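Local coordinates for protein formyltransferase PseJ (Anoxybacillus kamchatkensis G10, PDB 6EDK) that is a member of the formyl transferase family and binds the ligand 1YA in a pocket of its single chain, at residues G131-Q136 / P178-G183. Sequence-based numbering, arbitrary orientation.
Sequences GEIIVQ and PQPKGG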
loop_
_atom_site.group_PDB
_atom_site.type_symbol
_atom_site.label_atom_id
_atom_site.label_comp_id
_atom_site.label_asym_id
_atom_site.label_seq_id
_atom_site.Cartn_x
_atom_site.Cartn_y
_atom_site.Cartn_z
ATOM N N GLY A 131 -4.258 5.936 -7.905
ATOM C CA GLY A 131 -3.235 6.108 -8.933
ATOM C C GLY A 131 -2.982 4.898 -9.839
ATOM O O GLY A 131 -3.529 3.800 -9.675
ATOM N N GLU A 132 -2.082 5.100 -10.802
ATOM C CA GLU A 132 -1.826 4.085 -11.829
ATOM C C GLU A 132 -1.150 2.837 -11.248
ATOM O O GLU A 132 -0.322 2.915 -10.354
ATOM C CB GLU A 132 -0.929 4.631 -12.934
ATOM C CG GLU A 132 -1.631 5.642 -13.837
ATOM C CD GLU A 132 -0.721 6.106 -14.961
ATOM O OE1 GLU A 132 0.387 6.626 -14.648
ATOM O OE2 GLU A 132 -1.107 5.925 -16.146
ATOM N N ILE A 133 -1.558 1.679 -11.725
ATOM C CA ILE A 133 -1.074 0.401 -11.205
ATOM C C ILE A 133 0.249 0.042 -11.854
ATOM O O ILE A 133 0.397 0.097 -13.095
ATOM C CB ILE A 133 -2.112 -0.715 -11.441
ATOM C CG1 ILE A 133 -3.350 -0.446 -10.607
ATOM C CG2 ILE A 133 -1.424 -2.052 -11.040
ATOM C CD1 ILE A 133 -4.518 -1.487 -10.872
ATOM N N ILE A 134 1.224 -0.349 -11.016
ATOM C CA ILE A 134 2.535 -0.776 -11.479
ATOM C C ILE A 134 2.628 -2.293 -11.548
ATOM O O ILE A 134 2.943 -2.850 -12.609
ATOM C CB ILE A 134 3.653 -0.197 -10.576
ATOM C CG1 ILE A 134 3.722 1.333 -10.751
ATOM C CG2 ILE A 134 4.963 -0.791 -10.888
ATOM C CD1 ILE A 134 4.350 2.075 -9.539
ATOM N N VAL A 135 2.326 -2.960 -10.433
ATOM C CA VAL A 135 2.229 -4.422 -10.396
ATOM C C VAL A 135 1.274 -4.818 -9.289
ATOM O O VAL A 135 1.151 -4.120 -8.290
ATOM C CB VAL A 135 3.557 -5.128 -10.116
ATOM C CG1 VAL A 135 4.456 -4.965 -11.319
ATOM C CG2 VAL A 135 4.256 -4.563 -8.873
ATOM N N GLN A 136 0.622 -5.968 -9.457
ATOM C CA GLN A 136 -0.239 -6.476 -8.411
ATOM C C GLN A 136 -0.060 -7.978 -8.335
ATOM O O GLN A 136 0.528 -8.595 -9.238
ATOM C CB GLN A 136 -1.756 -6.232 -8.694
ATOM C CG GLN A 136 -2.120 -5.124 -9.525
ATOM C CD GLN A 136 -3.626 -5.042 -9.725
ATOM O OE1 GLN A 136 -4.176 -5.405 -10.787
ATOM N NE2 GLN A 136 -4.286 -4.633 -8.684
ATOM N N PRO A 178 -3.549 3.003 -16.301
ATOM C CA PRO A 178 -4.694 3.591 -15.634
ATOM C C PRO A 178 -5.329 2.545 -14.743
ATOM O O PRO A 178 -5.520 1.415 -15.182
ATOM C CB PRO A 178 -5.619 3.975 -16.796
ATOM C CG PRO A 178 -4.764 4.034 -17.966
ATOM C CD PRO A 178 -3.708 2.992 -17.760
ATOM N N GLN A 179 -5.719 2.938 -13.562
ATOM C CA GLN A 179 -6.429 2.049 -12.663
ATOM C C GLN A 179 -7.803 1.722 -13.225
ATOM O O GLN A 179 -8.616 2.642 -13.425
ATOM C CB GLN A 179 -6.554 2.645 -11.263
ATOM C CG GLN A 179 -6.878 1.544 -10.227
ATOM C CD GLN A 179 -6.872 1.988 -8.776
ATOM O OE1 GLN A 179 -7.830 1.741 -8.042
ATOM N NE2 GLN A 179 -5.766 2.615 -8.333
ATOM N N PRO A 180 -8.118 0.435 -13.449
ATOM C CA PRO A 180 -9.414 0.073 -14.016
ATOM C C PRO A 180 -10.524 0.716 -13.253
ATOM O O PRO A 180 -10.497 0.824 -12.021
ATOM C CB PRO A 180 -9.460 -1.446 -13.886
ATOM C CG PRO A 180 -8.068 -1.872 -13.999
ATOM C CD PRO A 180 -7.289 -0.755 -13.234
ATOM N N LYS A 181 -11.521 1.167 -13.995
ATOM C CA LYS A 181 -12.727 1.679 -13.365
ATOM C C LYS A 181 -13.496 0.521 -12.766
ATOM O O LYS A 181 -13.597 -0.510 -13.417
ATOM C CB LYS A 181 -13.586 2.389 -14.409
ATOM C CG LYS A 181 -12.857 3.493 -15.104
ATOM C CD LYS A 181 -13.915 4.296 -15.857
ATOM C CE LYS A 181 -13.384 5.615 -16.405
ATOM N NZ LYS A 181 -14.471 6.212 -17.253
ATOM N N GLY A 182 -14.067 0.723 -11.550
ATOM C CA GLY A 182 -14.677 -0.324 -10.763
ATOM C C GLY A 182 -14.118 -0.380 -9.331
ATOM O O GLY A 182 -13.525 0.577 -8.825
ATOM N N GLY A 183 -14.337 -1.536 -8.687
ATOM C CA GLY A 183 -13.794 -1.775 -7.342
ATOM C C GLY A 183 -14.651 -1.186 -6.222
ATOM O O GLY A 183 -15.839 -1.095 -6.294
#
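One side-chain NH2 bridges two backbone carbonyls here: Gln179 NE2 reaches across to Gly131 O at 2.9 Å, with an N-H...O angle of 155°, and also donates to Asp129 O. The carbonyl of Gly131 receives it on a lone pair, in the carbonyl plane, at a C=O...N angle of 141°, and Gly131 O lies nearly in the amide plane of Gln179. Holding the carbonyls of Asp129 and Gly131 together should limit the rotation of the amide; OE1 has a weak bond from Lys102. Reach comes from the torsions: CG of Gln179 stands opposite its backbone N (chi1 -161°) and the chain runs on extended. Gly131 and Glu132 lead into strand 133-138, an outermost strand of the mixed six-stranded sheet, which pairs with strand 118-123, the pairing broken by a classic beta bulge in which Ile134 and Val135 both face Ile121. The irregular segment 178-183 runs past the start of this strand, and just ahead of it Ile177 makes a backbone bond to Ile133. The Ile133 side chain crosses those of Gln179 and Pro180 at roughly right angles, its CD1 meeting Pro180 CD at 3.7 Å and Gln179 CG at 3.9 Å. Nearer solvent, Glu132 CG packs 4.1 Å from Pro178 CA. Gly131 lies near the bound 1YA.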